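Local coordinates for protein hydroalkoxylation enzyme phnH (Penicillium herquei, PDB 6JJT) that catalyses the enantioselective intramolecular hydroalkoxylation that closes the ether ring of (2'R)-atrovenetin during fungal phenalenone biosynthesis, at residues G37-Y42 / A51-T56. Numbering follows the deposited sequence.
Sequences GPAYIY and ALQTLT
Tyr40 and Leu52 form a hydrogen-bonded antiparallel pair: Tyr40 N donates to Leu52 O at 2.9 Å, and Leu52 N returns a bond to Tyr40 O. The same Tyr40 O also receives a CA-H...O contact from Ala51 CA at 3.1 Å. One residue further along, Ile41 CG1 lies 4.2 Å from Ala51 CB, a light apolar touch. Toward Gly37 the pairing turns irregular, and a side chain adds a bond of its own. With chi1 at -172° the Gln53 side chain stretches away from its own N and carries NE2 to 2.8 Å from Gly37 O; the acceptor lies near the amide plane, and the bond is fairly straight, 159° at the hydrogen. Pro38 has no N-H to offer Thr54 O, and Gly37 N makes that bond instead. Between the Gly37-Thr54 bond and the Tyr40-Leu52 pair, water 1 donates to Pro38 O and accepts from Thr54 N. At the other end the Tyr42 ring presents its edge to the Ala51-Leu52 peptide, CE1 3.6 Å from Ala51 C, and Tyr42 OH shares water 2 with Ala51 O. Strand 67-79 flanks 51-56 on its other side, where backbone hydrogen bonds tie Ala51 to Ser76 and Gln53 to Ala74. Leu101 of a second subunit packs on Tyr42 and Leu52, and Asn99 of that subunit hydrogen-bonds through its ND2 to Ile41 O. The segments thus join the first two barrel strands beside a subunit interface of the homotetramer; a water takes the place of one direct backbone bond, and the Gln53 amide adds a grip on Gly37 O.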
ATOM      1  N   GLY D  37      -2.603 -20.269  -8.232  1.00 15.38           N
ATOM      2  CA  GLY D  37      -3.385 -20.229  -9.458  1.00 16.05           C
ATOM      3  C   GLY D  37      -2.547 -19.805 -10.655  1.00 15.28           C
ATOM      4  O   GLY D  37      -1.348 -19.534 -10.541  1.00 15.96           O
ATOM      5  N   PRO D  38      -3.196 -19.651 -11.847  1.00 16.74           N
ATOM      6  CA  PRO D  38      -2.547 -19.091 -13.038  1.00 16.99           C
ATOM      7  C   PRO D  38      -2.058 -17.651 -12.776  1.00 16.27           C
ATOM      8  O   PRO D  38      -2.681 -16.914 -12.004  1.00 17.07           O
ATOM      9  CB  PRO D  38      -3.713 -19.065 -14.071  1.00 18.06           C
ATOM     10  CG  PRO D  38      -4.738 -20.027 -13.521  1.00 20.90           C
ATOM     11  CD  PRO D  38      -4.630 -19.918 -12.025  1.00 19.04           C
ATOM     12  N   ALA D  39      -0.982 -17.242 -13.434  1.00 15.50           N
ATOM     13  CA  ALA D  39      -0.534 -15.846 -13.414  1.00 15.63           C
ATOM     14  C   ALA D  39      -1.311 -15.083 -14.488  1.00 14.45           C
ATOM     15  O   ALA D  39      -1.123 -15.314 -15.678  1.00 13.90           O
ATOM     16  CB  ALA D  39       0.956 -15.774 -13.654  1.00 16.48           C
ATOM     17  N   TYR D  40      -2.174 -14.147 -14.068  1.00 11.94           N
ATOM     18  CA  TYR D  40      -2.970 -13.361 -14.985  1.00 11.07           C
ATOM     19  C   TYR D  40      -2.248 -12.037 -15.266  1.00 10.14           C
ATOM     20  O   TYR D  40      -2.194 -11.161 -14.399  1.00 10.24           O
ATOM     21  CB  TYR D  40      -4.342 -13.095 -14.377  1.00 11.87           C
ATOM     22  CG  TYR D  40      -5.241 -14.294 -14.407  1.00 11.34           C
ATOM     23  CD1 TYR D  40      -5.236 -15.225 -13.391  1.00 12.96           C
ATOM     24  CD2 TYR D  40      -6.127 -14.454 -15.460  1.00 11.36           C
ATOM     25  CE1 TYR D  40      -6.102 -16.319 -13.418  1.00 13.15           C
ATOM     26  CE2 TYR D  40      -6.967 -15.551 -15.518  1.00 12.44           C
ATOM     27  CZ  TYR D  40      -6.978 -16.444 -14.483  1.00 13.09           C
ATOM     28  OH  TYR D  40      -7.827 -17.523 -14.526  1.00 13.87           O
ATOM     29  N   ILE D  41      -1.659 -11.898 -16.448  1.00 10.12           N
ATOM     30  CA  ILE D  41      -0.993 -10.688 -16.870  1.00 10.91           C
ATOM     31  C   ILE D  41      -2.045  -9.670 -17.287  1.00 10.35           C
ATOM     32  O   ILE D  41      -2.813  -9.907 -18.226  1.00  9.73           O
ATOM     33  CB  ILE D  41       0.013 -10.959 -18.017  1.00 11.99           C
ATOM     34  CG1 ILE D  41       1.093 -11.932 -17.532  1.00 15.12           C
ATOM     35  CG2 ILE D  41       0.623  -9.673 -18.526  1.00 12.91           C
ATOM     36  CD1 ILE D  41       1.702 -12.813 -18.623  1.00 20.64           C
ATOM     37  N   TYR D  42      -2.071  -8.524 -16.588  1.00  8.58           N
ATOM     38  CA  TYR D  42      -3.017  -7.472 -16.931  1.00  9.27           C
ATOM     39  C   TYR D  42      -2.371  -6.273 -17.633  1.00  9.42           C
ATOM     40  O   TYR D  42      -3.064  -5.504 -18.281  1.00 10.01           O
ATOM     41  CB  TYR D  42      -3.824  -7.027 -15.705  1.00  8.03           C
ATOM     42  CG  TYR D  42      -3.006  -6.487 -14.555  1.00  8.08           C
ATOM     43  CD1 TYR D  42      -2.512  -7.309 -13.560  1.00  8.00           C
ATOM     44  CD2 TYR D  42      -2.685  -5.131 -14.521  1.00  8.22           C
ATOM     45  CE1 TYR D  42      -1.739  -6.779 -12.529  1.00  8.38           C
ATOM     46  CE2 TYR D  42      -1.888  -4.590 -13.514  1.00  8.80           C
ATOM     47  CZ  TYR D  42      -1.419  -5.431 -12.532  1.00  8.50           C
ATOM     48  OH  TYR D  42      -0.641  -4.941 -11.497  1.00 10.61           O
ATOM     49  N   ALA D  51       1.263  -8.759 -13.213  1.00  9.06           N
ATOM     50  CA  ALA D  51       0.364  -9.895 -13.089  1.00  9.49           C
ATOM     51  C   ALA D  51      -0.224  -9.969 -11.696  1.00  9.35           C
ATOM     52  O   ALA D  51       0.345  -9.473 -10.699  1.00  9.80           O
ATOM     53  CB  ALA D  51       1.125 -11.172 -13.378  1.00 11.67           C
ATOM     54  N   LEU D  52      -1.393 -10.603 -11.621  1.00  9.21           N
ATOM     55  CA  LEU D  52      -2.021 -10.978 -10.370  1.00  9.14           C
ATOM     56  C   LEU D  52      -2.071 -12.500 -10.313  1.00  9.77           C
ATOM     57  O   LEU D  52      -2.347 -13.123 -11.379  1.00 10.70           O
ATOM     58  CB  LEU D  52      -3.445 -10.405 -10.292  1.00 10.21           C
ATOM     59  CG  LEU D  52      -4.255 -10.866  -9.059  1.00 10.09           C
ATOM     60  CD1 LEU D  52      -5.244  -9.798  -8.570  1.00 12.51           C
ATOM     61  CD2 LEU D  52      -5.024 -12.169  -9.305  1.00 11.99           C
ATOM     62  N   GLN D  53      -1.741 -13.118  -9.167  1.00 10.54           N
ATOM     63  CA  GLN D  53      -1.734 -14.564  -9.035  1.00 10.35           C
ATOM     64  C   GLN D  53      -2.315 -14.916  -7.671  1.00 11.61           C
ATOM     65  O   GLN D  53      -1.859 -14.407  -6.647  1.00 11.57           O
ATOM     66  CB  GLN D  53      -0.303 -15.063  -9.154  1.00 12.69           C
ATOM     67  CG  GLN D  53      -0.222 -16.584  -9.211  1.00 13.48           C
ATOM     68  CD  GLN D  53       1.115 -17.100  -9.672  1.00 15.38           C
ATOM     69  OE1 GLN D  53       2.143 -16.560  -9.327  1.00 17.30           O
ATOM     70  NE2 GLN D  53       1.108 -18.187 -10.439  1.00 16.32           N
ATOM     71  N   THR D  54      -3.301 -15.810  -7.655  1.00 11.43           N
ATOM     72  CA  THR D  54      -3.903 -16.284  -6.419  1.00 12.18           C
ATOM     73  C   THR D  54      -2.955 -17.253  -5.703  1.00 12.55           C
ATOM     74  O   THR D  54      -2.307 -18.084  -6.381  1.00 13.27           O
ATOM     75  CB  THR D  54      -5.275 -16.904  -6.756  1.00 14.89           C
ATOM     76  OG1 THR D  54      -6.077 -15.837  -7.270  1.00 17.84           O
ATOM     77  CG2 THR D  54      -5.966 -17.547  -5.584  1.00 20.87           C
ATOM     78  N   LEU D  55      -2.950 -17.257  -4.370  1.00 12.23           N
ATOM     79  CA  LEU D  55      -2.340 -18.304  -3.572  1.00 13.48           C
ATOM     80  C   LEU D  55      -3.496 -19.215  -3.165  1.00 14.68           C
ATOM     81  O   LEU D  55      -4.422 -18.769  -2.517  1.00 13.88           O
ATOM     82  CB  LEU D  55      -1.661 -17.744  -2.313  1.00 17.08           C
ATOM     83  CG  LEU D  55      -0.492 -16.772  -2.482  1.00 22.51           C
ATOM     84  CD1 LEU D  55       0.440 -16.972  -1.293  1.00 23.50           C
ATOM     85  CD2 LEU D  55       0.267 -16.942  -3.786  1.00 24.81           C
ATOM     86  N   THR D  56      -3.476 -20.459  -3.651  1.00 14.42           N
ATOM     87  CA  THR D  56      -4.609 -21.365  -3.490  1.00 15.01           C
ATOM     88  C   THR D  56      -4.505 -22.241  -2.243  1.00 16.10           C
ATOM     89  O   THR D  56      -5.502 -22.815  -1.812  1.00 17.40           O
ATOM     90  CB  THR D  56      -4.861 -22.178  -4.766  1.00 16.00           C
ATOM     91  OG1 THR D  56      -3.636 -22.867  -4.991  1.00 17.36           O
ATOM     92  CG2 THR D  56      -5.256 -21.323  -5.957  1.00 16.66           C
TER
HETATM   93  O   HOH W   1      -4.372 -16.890 -10.082  1.00 18.33           O
HETATM   94  O   HOH W   2       0.965  -6.539 -10.302  1.00 19.19           O